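PDB 4RHJ: arginase from Trypanosoma brucei brucei, which is of unknown function, an arginase-like protein of the arginase-deacetylase fold that evolved without the binuclear manganese cluster of its family. Local coordinates for residues C72-D82 with V93-C101; T33-R42 with K83-E91. All blocks are in the same frame, centred on the assembly; numbering follows the deposited sequence.

Contact 1: residues C72-D82 with V93-C101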
loop_
_atom_site.group_PDB
_atom_site.type_symbol
_atom_site.label_atom_id
_atom_site.label_comp_id
_atom_site.label_asym_id
_atom_site.label_seq_id
_atom_site.Cartn_x
_atom_site.Cartn_y
_atom_site.Cartn_z
ATOM N N CYS A 72 -13.764 1.592 17.027
ATOM C CA CYS A 72 -12.741 0.580 16.803
ATOM C C CYS A 72 -13.062 -0.351 15.635
ATOM O O CYS A 72 -14.162 -0.317 15.082
ATOM C CB CYS A 72 -12.538 -0.258 18.069
ATOM S SG CYS A 72 -11.846 0.624 19.482
ATOM N N ASP A 73 -12.085 -1.179 15.268
ATOM C CA ASP A 73 -12.266 -2.162 14.216
ATOM C C ASP A 73 -13.239 -3.217 14.716
ATOM O O ASP A 73 -14.157 -3.633 14.005
ATOM C CB ASP A 73 -10.920 -2.774 13.817
ATOM C CG ASP A 73 -11.045 -3.727 12.676
ATOM O OD1 ASP A 73 -12.095 -3.674 12.020
ATOM O OD2 ASP A 73 -10.117 -4.520 12.429
ATOM N N HIS A 74 -13.035 -3.609 15.972
ATOM C CA HIS A 74 -13.855 -4.591 16.666
ATOM C C HIS A 74 -14.904 -3.887 17.492
ATOM O O HIS A 74 -14.795 -2.692 17.756
ATOM C CB HIS A 74 -12.979 -5.471 17.550
ATOM C CG HIS A 74 -11.582 -5.591 17.042
ATOM N ND1 HIS A 74 -10.491 -5.138 17.748
ATOM C CD2 HIS A 74 -11.106 -6.060 15.869
ATOM C CE1 HIS A 74 -9.397 -5.350 17.043
ATOM N NE2 HIS A 74 -9.743 -5.904 15.895
ATOM N N TYR A 75 -15.907 -4.635 17.926
ATOM C CA TYR A 75 -17.102 -4.020 18.473
ATOM C C TYR A 75 -16.930 -3.625 19.939
ATOM O O TYR A 75 -17.615 -4.118 20.828
ATOM C CB TYR A 75 -18.305 -4.948 18.262
ATOM C CG TYR A 75 -18.691 -5.093 16.792
ATOM C CD1 TYR A 75 -18.195 -4.213 15.829
ATOM C CD2 TYR A 75 -19.543 -6.105 16.368
ATOM C CE1 TYR A 75 -18.534 -4.338 14.495
ATOM C CE2 TYR A 75 -19.890 -6.232 15.031
ATOM C CZ TYR A 75 -19.383 -5.348 14.102
ATOM O OH TYR A 75 -19.728 -5.474 12.775
ATOM N N ALA A 76 -15.988 -2.712 20.157
ATOM C CA ALA A 76 -15.843 -1.970 21.407
ATOM C C ALA A 76 -15.529 -0.511 21.061
ATOM O O ALA A 76 -15.053 -0.232 19.962
ATOM C CB ALA A 76 -14.759 -2.565 22.262
ATOM N N GLU A 77 -15.809 0.419 21.971
ATOM C CA GLU A 77 -15.562 1.836 21.703
ATOM C C GLU A 77 -14.667 2.501 22.767
ATOM O O GLU A 77 -14.895 2.327 23.967
ATOM C CB GLU A 77 -16.902 2.587 21.580
ATOM C CG GLU A 77 -18.083 1.984 22.362
ATOM C CD GLU A 77 -19.402 2.726 22.118
ATOM O OE1 GLU A 77 -20.420 2.066 21.817
ATOM O OE2 GLU A 77 -19.423 3.968 22.231
ATOM N N LEU A 78 -13.654 3.256 22.327
ATOM C CA LEU A 78 -12.789 3.983 23.264
ATOM C C LEU A 78 -13.543 5.143 23.918
ATOM O O LEU A 78 -14.391 5.776 23.279
ATOM C CB LEU A 78 -11.533 4.524 22.569
ATOM C CG LEU A 78 -10.487 3.644 21.884
ATOM C CD1 LEU A 78 -9.474 4.543 21.214
ATOM C CD2 LEU A 78 -9.788 2.670 22.835
ATOM N N THR A 79 -13.239 5.402 25.194
ATOM C CA THR A 79 -13.786 6.543 25.932
ATOM C C THR A 79 -12.645 7.284 26.670
ATOM O O THR A 79 -11.971 6.704 27.511
ATOM C CB THR A 79 -14.916 6.094 26.939
ATOM O OG1 THR A 79 -14.368 5.778 28.217
ATOM C CG2 THR A 79 -15.665 4.883 26.422
ATOM N N ILE A 80 -12.428 8.560 26.347
ATOM C CA ILE A 80 -11.253 9.303 26.834
ATOM C C ILE A 80 -11.546 10.349 27.932
ATOM O O ILE A 80 -12.284 11.316 27.717
ATOM C CB ILE A 80 -10.532 10.017 25.654
ATOM C CG1 ILE A 80 -10.095 9.002 24.579
ATOM C CG2 ILE A 80 -9.376 10.898 26.156
ATOM C CD1 ILE A 80 -8.948 8.071 24.950
ATOM N N HIS A 81 -10.932 10.138 29.099
ATOM C CA HIS A 81 -11.110 10.972 30.298
ATOM C C HIS A 81 -9.813 11.609 30.770
ATOM O O HIS A 81 -8.756 10.976 30.778
ATOM C CB HIS A 81 -11.674 10.153 31.458
ATOM C CG HIS A 81 -12.516 9.003 31.028
ATOM N ND1 HIS A 81 -13.869 9.119 30.793
ATOM C CD2 HIS A 81 -12.199 7.717 30.760
ATOM C CE1 HIS A 81 -14.350 7.949 30.421
ATOM N NE2 HIS A 81 -13.356 7.081 30.393
ATOM N N ASP A 82 -9.909 12.853 31.211
ATOM C CA ASP A 82 -8.734 13.587 31.649
ATOM C C ASP A 82 -8.573 13.569 33.185
ATOM O O ASP A 82 -7.454 13.667 33.705
ATOM C CB ASP A 82 -8.809 15.015 31.096
ATOM C CG ASP A 82 -8.785 15.045 29.576
ATOM O OD1 ASP A 82 -8.166 14.144 28.966
ATOM O OD2 ASP A 82 -9.384 15.962 28.989
ATOM N N VAL A 93 -21.830 -5.031 27.392
ATOM C CA VAL A 93 -21.710 -3.731 26.727
ATOM C C VAL A 93 -20.325 -3.130 26.940
ATOM O O VAL A 93 -19.930 -2.806 28.064
ATOM C CB VAL A 93 -22.761 -2.718 27.215
ATOM C CG1 VAL A 93 -22.498 -1.347 26.585
ATOM C CG2 VAL A 93 -24.153 -3.204 26.876
ATOM N N MET A 94 -19.607 -2.958 25.839
ATOM C CA MET A 94 -18.193 -2.649 25.889
ATOM C C MET A 94 -17.897 -1.161 25.691
ATOM O O MET A 94 -18.310 -0.541 24.710
ATOM C CB MET A 94 -17.462 -3.491 24.838
ATOM C CG MET A 94 -17.995 -4.935 24.708
ATOM S SD MET A 94 -17.584 -6.050 26.088
ATOM C CE MET A 94 -18.037 -7.645 25.421
ATOM N N PHE A 95 -17.209 -0.594 26.669
ATOM C CA PHE A 95 -16.523 0.677 26.515
ATOM C C PHE A 95 -15.045 0.366 26.683
ATOM O O PHE A 95 -14.691 -0.774 26.967
ATOM C CB PHE A 95 -16.998 1.708 27.546
ATOM C CG PHE A 95 -18.152 2.567 27.082
ATOM C CD1 PHE A 95 -18.719 2.395 25.829
ATOM C CD2 PHE A 95 -18.661 3.565 27.901
ATOM C CE1 PHE A 95 -19.775 3.191 25.411
ATOM C CE2 PHE A 95 -19.715 4.364 27.480
ATOM C CZ PHE A 95 -20.269 4.172 26.232
ATOM N N MET A 96 -14.180 1.352 26.483
ATOM C CA MET A 96 -12.758 1.206 26.811
ATOM C C MET A 96 -12.173 2.519 27.329
ATOM O O MET A 96 -11.511 3.244 26.575
ATOM C CB MET A 96 -11.960 0.736 25.602
ATOM C CG MET A 96 -11.433 -0.675 25.711
ATOM S SD MET A 96 -12.015 -1.624 24.316
ATOM C CE MET A 96 -11.709 -0.476 22.999
ATOM N N PRO A 97 -12.413 2.817 28.619
ATOM C CA PRO A 97 -12.073 4.077 29.288
ATOM C C PRO A 97 -10.576 4.365 29.378
ATOM O O PRO A 97 -9.856 3.716 30.128
ATOM C CB PRO A 97 -12.678 3.893 30.688
ATOM C CG PRO A 97 -13.760 2.902 30.509
ATOM C CD PRO A 97 -13.186 1.938 29.515
ATOM N N VAL A 98 -10.116 5.365 28.640
ATOM C CA VAL A 98 -8.696 5.657 28.635
ATOM C C VAL A 98 -8.374 7.035 29.201
ATOM O O VAL A 98 -8.981 8.052 28.853
ATOM C CB VAL A 98 -8.107 5.520 27.221
ATOM C CG1 VAL A 98 -6.792 6.282 27.100
ATOM C CG2 VAL A 98 -7.923 4.044 26.869
ATOM N N LEU A 99 -7.386 7.020 30.086
ATOM C CA LEU A 99 -6.928 8.174 30.831
ATOM C C LEU A 99 -5.814 8.925 30.110
ATOM O O LEU A 99 -4.712 8.407 29.978
ATOM C CB LEU A 99 -6.435 7.708 32.199
ATOM C CG LEU A 99 -5.799 8.765 33.076
ATOM C CD1 LEU A 99 -6.912 9.645 33.622
ATOM C CD2 LEU A 99 -4.977 8.104 34.170
ATOM N N ASN A 100 -6.097 10.147 29.663
ATOM C CA ASN A 100 -5.095 10.972 28.989
ATOM C C ASN A 100 -4.157 11.737 29.925
ATOM O O ASN A 100 -4.551 12.745 30.528
ATOM C CB ASN A 100 -5.764 11.985 28.060
ATOM C CG ASN A 100 -4.750 12.891 27.377
ATOM O OD1 ASN A 100 -3.657 12.450 27.027
ATOM N ND2 ASN A 100 -5.104 14.158 27.193
ATOM N N CYS A 101 -2.912 11.278 30.023
ATOM C CA CYS A 101 -1.920 11.992 30.819
ATOM C C CYS A 101 -1.153 12.997 29.972
ATOM O O CYS A 101 -0.239 13.651 30.469
ATOM C CB CYS A 101 -0.937 11.020 31.484
ATOM S SG CYS A 101 -1.672 9.852 32.647
#

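Contact 2: residues T33-R42 with K83-E91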
loop_
_atom_site.group_PDB
_atom_site.type_symbol
_atom_site.label_atom_id
_atom_site.label_comp_id
_atom_site.label_asym_id
_atom_site.label_seq_id
_atom_site.Cartn_x
_atom_site.Cartn_y
_atom_site.Cartn_z
ATOM N N THR A 33 -6.618 9.922 40.604
ATOM C CA THR A 33 -7.373 9.117 41.558
ATOM C C THR A 33 -7.250 7.660 41.162
ATOM O O THR A 33 -7.554 7.297 40.034
ATOM C CB THR A 33 -8.872 9.521 41.629
ATOM O OG1 THR A 33 -9.009 10.819 42.229
ATOM C CG2 THR A 33 -9.649 8.510 42.455
ATOM N N PRO A 34 -6.766 6.825 42.087
ATOM C CA PRO A 34 -6.496 5.420 41.784
ATOM C C PRO A 34 -7.711 4.642 41.286
ATOM O O PRO A 34 -8.858 4.963 41.604
ATOM C CB PRO A 34 -6.019 4.862 43.128
ATOM C CG PRO A 34 -6.473 5.845 44.155
ATOM C CD PRO A 34 -6.417 7.160 43.476
ATOM N N ARG A 35 -7.426 3.627 40.482
ATOM C CA ARG A 35 -8.393 2.634 40.076
ATOM C C ARG A 35 -9.076 2.050 41.309
ATOM O O ARG A 35 -8.401 1.589 42.228
ATOM C CB ARG A 35 -7.682 1.551 39.269
ATOM C CG ARG A 35 -8.506 0.361 38.899
ATOM C CD ARG A 35 -7.588 -0.787 38.615
ATOM N NE ARG A 35 -8.283 -1.890 37.988
ATOM C CZ ARG A 35 -7.702 -3.040 37.679
ATOM N NH1 ARG A 35 -6.411 -3.212 37.944
ATOM N NH2 ARG A 35 -8.401 -4.004 37.098
ATOM N N GLY A 36 -10.408 2.084 41.341
ATOM C CA GLY A 36 -11.152 1.622 42.503
ATOM C C GLY A 36 -11.634 0.181 42.460
ATOM O O GLY A 36 -11.192 -0.621 41.633
ATOM N N SER A 37 -12.563 -0.135 43.359
ATOM C CA SER A 37 -13.136 -1.477 43.479
ATOM C C SER A 37 -14.185 -1.783 42.408
ATOM O O SER A 37 -14.725 -2.890 42.359
ATOM C CB SER A 37 -13.758 -1.668 44.865
ATOM O OG SER A 37 -12.767 -1.831 45.864
ATOM N N ASP A 38 -14.484 -0.798 41.563
ATOM C CA ASP A 38 -15.327 -1.008 40.385
ATOM C C ASP A 38 -14.665 -2.042 39.488
ATOM O O ASP A 38 -15.330 -2.816 38.799
ATOM C CB ASP A 38 -15.544 0.304 39.625
ATOM C CG ASP A 38 -14.236 0.996 39.271
ATOM O OD1 ASP A 38 -13.255 0.801 40.008
ATOM O OD2 ASP A 38 -14.180 1.729 38.262
ATOM N N TRP A 39 -13.337 -2.038 39.515
ATOM C CA TRP A 39 -12.543 -3.054 38.859
ATOM C C TRP A 39 -12.125 -4.126 39.864
ATOM O O TRP A 39 -11.227 -3.901 40.675
ATOM C CB TRP A 39 -11.307 -2.431 38.206
ATOM C CG TRP A 39 -11.602 -1.266 37.309
ATOM C CD1 TRP A 39 -11.710 0.033 37.678
ATOM C CD2 TRP A 39 -11.815 -1.297 35.891
ATOM N NE1 TRP A 39 -11.991 0.820 36.589
ATOM C CE2 TRP A 39 -12.056 0.022 35.474
ATOM C CE3 TRP A 39 -11.826 -2.311 34.936
ATOM C CZ2 TRP A 39 -12.306 0.355 34.148
ATOM C CZ3 TRP A 39 -12.070 -1.983 33.619
ATOM C CH2 TRP A 39 -12.310 -0.666 33.235
ATOM N N ALA A 40 -12.791 -5.279 39.808
ATOM C CA ALA A 40 -12.406 -6.472 40.569
ATOM C C ALA A 40 -12.189 -7.656 39.624
ATOM O O ALA A 40 -13.141 -8.115 38.991
ATOM C CB ALA A 40 -13.469 -6.812 41.616
ATOM N N ASN A 41 -10.947 -8.143 39.537
ATOM C CA ASN A 41 -10.551 -9.158 38.544
ATOM C C ASN A 41 -10.913 -8.664 37.137
ATOM O O ASN A 41 -11.468 -9.396 36.318
ATOM C CB ASN A 41 -11.210 -10.517 38.857
ATOM C CG ASN A 41 -10.673 -11.664 37.999
ATOM O OD1 ASN A 41 -11.330 -12.105 37.055
ATOM N ND2 ASN A 41 -9.491 -12.164 38.341
ATOM N N ARG A 42 -10.596 -7.396 36.884
ATOM C CA ARG A 42 -10.983 -6.708 35.657
ATOM C C ARG A 42 -9.770 -6.170 34.902
ATOM O O ARG A 42 -8.836 -5.653 35.516
ATOM C CB ARG A 42 -11.936 -5.551 35.969
ATOM C CG ARG A 42 -13.227 -5.944 36.653
ATOM C CD ARG A 42 -14.074 -6.791 35.734
ATOM N NE ARG A 42 -14.323 -6.119 34.463
ATOM C CZ ARG A 42 -14.979 -6.670 33.450
ATOM N NH1 ARG A 42 -15.444 -7.905 33.564
ATOM N NH2 ARG A 42 -15.169 -5.988 32.328
ATOM N N LYS A 83 -9.689 13.412 33.896
ATOM C CA LYS A 83 -9.706 13.411 35.359
ATOM C C LYS A 83 -10.187 12.086 35.939
ATOM O O LYS A 83 -10.831 11.298 35.255
ATOM C CB LYS A 83 -10.604 14.533 35.875
ATOM C CG LYS A 83 -12.077 14.305 35.576
ATOM C CD LYS A 83 -12.941 15.415 36.131
ATOM C CE LYS A 83 -14.393 14.978 36.238
ATOM N NZ LYS A 83 -14.943 14.599 34.908
ATOM N N GLY A 84 -9.893 11.861 37.215
ATOM C CA GLY A 84 -10.308 10.646 37.897
ATOM C C GLY A 84 -11.058 10.888 39.198
ATOM O O GLY A 84 -10.945 11.959 39.801
ATOM N N PRO A 85 -11.806 9.875 39.666
ATOM C CA PRO A 85 -11.870 8.516 39.111
ATOM C C PRO A 85 -12.831 8.309 37.926
ATOM O O PRO A 85 -13.725 9.118 37.664
ATOM C CB PRO A 85 -12.327 7.682 40.309
ATOM C CG PRO A 85 -13.119 8.614 41.125
ATOM C CD PRO A 85 -12.542 9.987 40.935
ATOM N N ILE A 86 -12.619 7.199 37.220
ATOM C CA ILE A 86 -13.440 6.807 36.081
ATOM C C ILE A 86 -14.188 5.514 36.427
ATOM O O ILE A 86 -13.742 4.750 37.286
ATOM C CB ILE A 86 -12.584 6.605 34.794
ATOM C CG1 ILE A 86 -11.523 7.706 34.651
ATOM C CG2 ILE A 86 -13.472 6.533 33.554
ATOM C CD1 ILE A 86 -10.487 7.420 33.586
ATOM N N GLU A 87 -15.321 5.269 35.771
ATOM C CA GLU A 87 -16.182 4.145 36.134
ATOM C C GLU A 87 -16.036 2.977 35.164
ATOM O O GLU A 87 -15.724 3.167 33.997
ATOM C CB GLU A 87 -17.645 4.594 36.195
ATOM C CG GLU A 87 -18.571 3.642 36.929
ATOM C CD GLU A 87 -20.030 3.852 36.558
ATOM O OE1 GLU A 87 -20.325 4.844 35.858
ATOM O OE2 GLU A 87 -20.878 3.022 36.954
ATOM N N CYS A 88 -16.269 1.769 35.666
ATOM C CA CYS A 88 -16.131 0.544 34.890
ATOM C C CYS A 88 -17.434 0.204 34.168
ATOM O O CYS A 88 -18.501 0.280 34.767
ATOM C CB CYS A 88 -15.712 -0.609 35.810
ATOM S SG CYS A 88 -15.421 -2.224 35.024
ATOM N N PRO A 89 -17.348 -0.158 32.871
ATOM C CA PRO A 89 -18.483 -0.645 32.066
ATOM C C PRO A 89 -19.033 -1.973 32.611
ATOM O O PRO A 89 -18.363 -2.567 33.457
ATOM C CB PRO A 89 -17.875 -0.826 30.662
ATOM C CG PRO A 89 -16.628 -0.003 30.662
ATOM C CD PRO A 89 -16.118 -0.026 32.065
ATOM N N PRO A 90 -20.221 -2.394 32.197
ATOM C CA PRO A 90 -20.783 -3.616 32.769
ATOM C C PRO A 90 -20.919 -4.733 31.751
ATOM O O PRO A 90 -21.640 -4.590 30.765
ATOM C CB PRO A 90 -22.169 -3.165 33.221
ATOM C CG PRO A 90 -22.547 -2.119 32.225
ATOM C CD PRO A 90 -21.272 -1.448 31.783
ATOM N N GLU A 91 -20.243 -5.847 32.006
ATOM C CA GLU A 91 -20.489 -7.064 31.256
ATOM C C GLU A 91 -20.360 -6.884 29.750
ATOM O O GLU A 91 -19.343 -6.429 29.232
ATOM C CB GLU A 91 -21.860 -7.653 31.605
ATOM C CG GLU A 91 -22.019 -9.124 31.240
ATOM C CD GLU A 91 -20.723 -9.909 31.353
ATOM O OE1 GLU A 91 -20.371 -10.325 32.477
ATOM O OE2 GLU A 91 -20.057 -10.115 30.317
#

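Contact 1: residues C72-D82 with V93-C101
L78 and M96 are paired on one face of two neighbouring parallel strands, 77-81 and 95-103, which form an edge of the arginase-deacetylase fold's parallel sheet. The M96 chain bends at chi2 and again at chi3 (45°), and this second bend brings CE 3.7 Å from L78 CD2 and equally close to C72 SG, while SD rests 3.6 Å from A76 CB. Further along the same face, I80 and V98 lie side by side and point the same way, with I80 CD1 3.5 Å from V98 CB; V98 also packs against V46 and L48 of the next strand.

The other face includes E77, T79, H81, F95, P97 and L99. The T79 and F95 side chains cross at about a right angle, with T79 CG2 over the ring face in a CH-pi contact 3.9 Å from the centroid. E77 OE2 comes within 3.3 Å of F95 CE1 and OE1 lies at the ring edge, in its plane; the carboxylate is turned 54° from the ring. The H81 ring lies alongside P97, presenting NE2 to P97 CB at 3.3 Å, near the ring plane.

From T79 onward four backbone hydrogen bonds join the strands: T79 N to M96 O, V98 N to T79 O (2.6 Å), H81 N to V98 O and N100 N to H81 O. The bond from M96 N to E77 O is weak, and the buried E77 N has no partner in the model. Polar holding of this edge strand thus rests mainly on the bonds of T79 and H81 with M96, V98 and N100, whereas the contacts of M96 with C72, A76 and L78 are apolar.

Contact 2: residues T33-R42 with K83-E91
T33 OG1 gives a weak hydrogen bond to G84 O, 3.3 Å away, at one end of a surface contact between two irregular loops. One loop joins helix 23-30 to strand 46-50 and contains a type I beta turn from G36 to W39; the other links strands 77-81 and 95-103. The two branches of T33 divide the work: CG2, anti to the backbone N, lies 3.5 Å from P85 CB, while OG1 carries the polar bond. The peptide bond before P85 is cis.

At the turn, D38 CG sits between its own backbone N and carbonyl carbon (chi1 54°). From there OD1 accepts a weak bond from W39 N, 2.9 Å away, within the turn. The other oxygen, OD2, faces the opposing loop and lies 3.2 Å from I86 O, itself an acceptor, and 3.3 Å from C88 N.

The indole of W39 and the side chain of C88 form the main apolar meeting. C88 covers one face of the six-membered ring with both of its side-chain atoms, CB in a CH-pi contact and SG in a sulfur-aromatic contact. P89 crosses the indole obliquely and also packs on F95 and P97, so the loop 83-91 joins the tryptophan to the strand that follows it. R42 CB is at the edge of the indole, in its plane, and bends at chi2 and chi3 place NE, buried and without a partner in the model, 4.1 Å from C88 SG. The SG of C88 stands 3.6 Å from the centroid of the W39 six-membered ring, 13° off the ring normal.

Overall arrangement
From the N terminus, the chain leaves helix 23-30 and passes through 33-42 before entering strand 46-50. It then runs by way of helix 62-66 to segment 72-82, where the outermost strand 77-81 begins contact 1. Loop 83-91 follows directly and turns back to 33-42, so contact 2 closes a long excursion that includes strands 46-50 and 77-81. The chain next enters 93-101, and contact 1 closes a much shorter loop, a parallel connection without helix. The two closures cross, because their segments alternate. They also touch: I86 packs on H81 and P97, so loop 83-91 is tied to the sheet edge, and 33-42 is joined to it through contact 2.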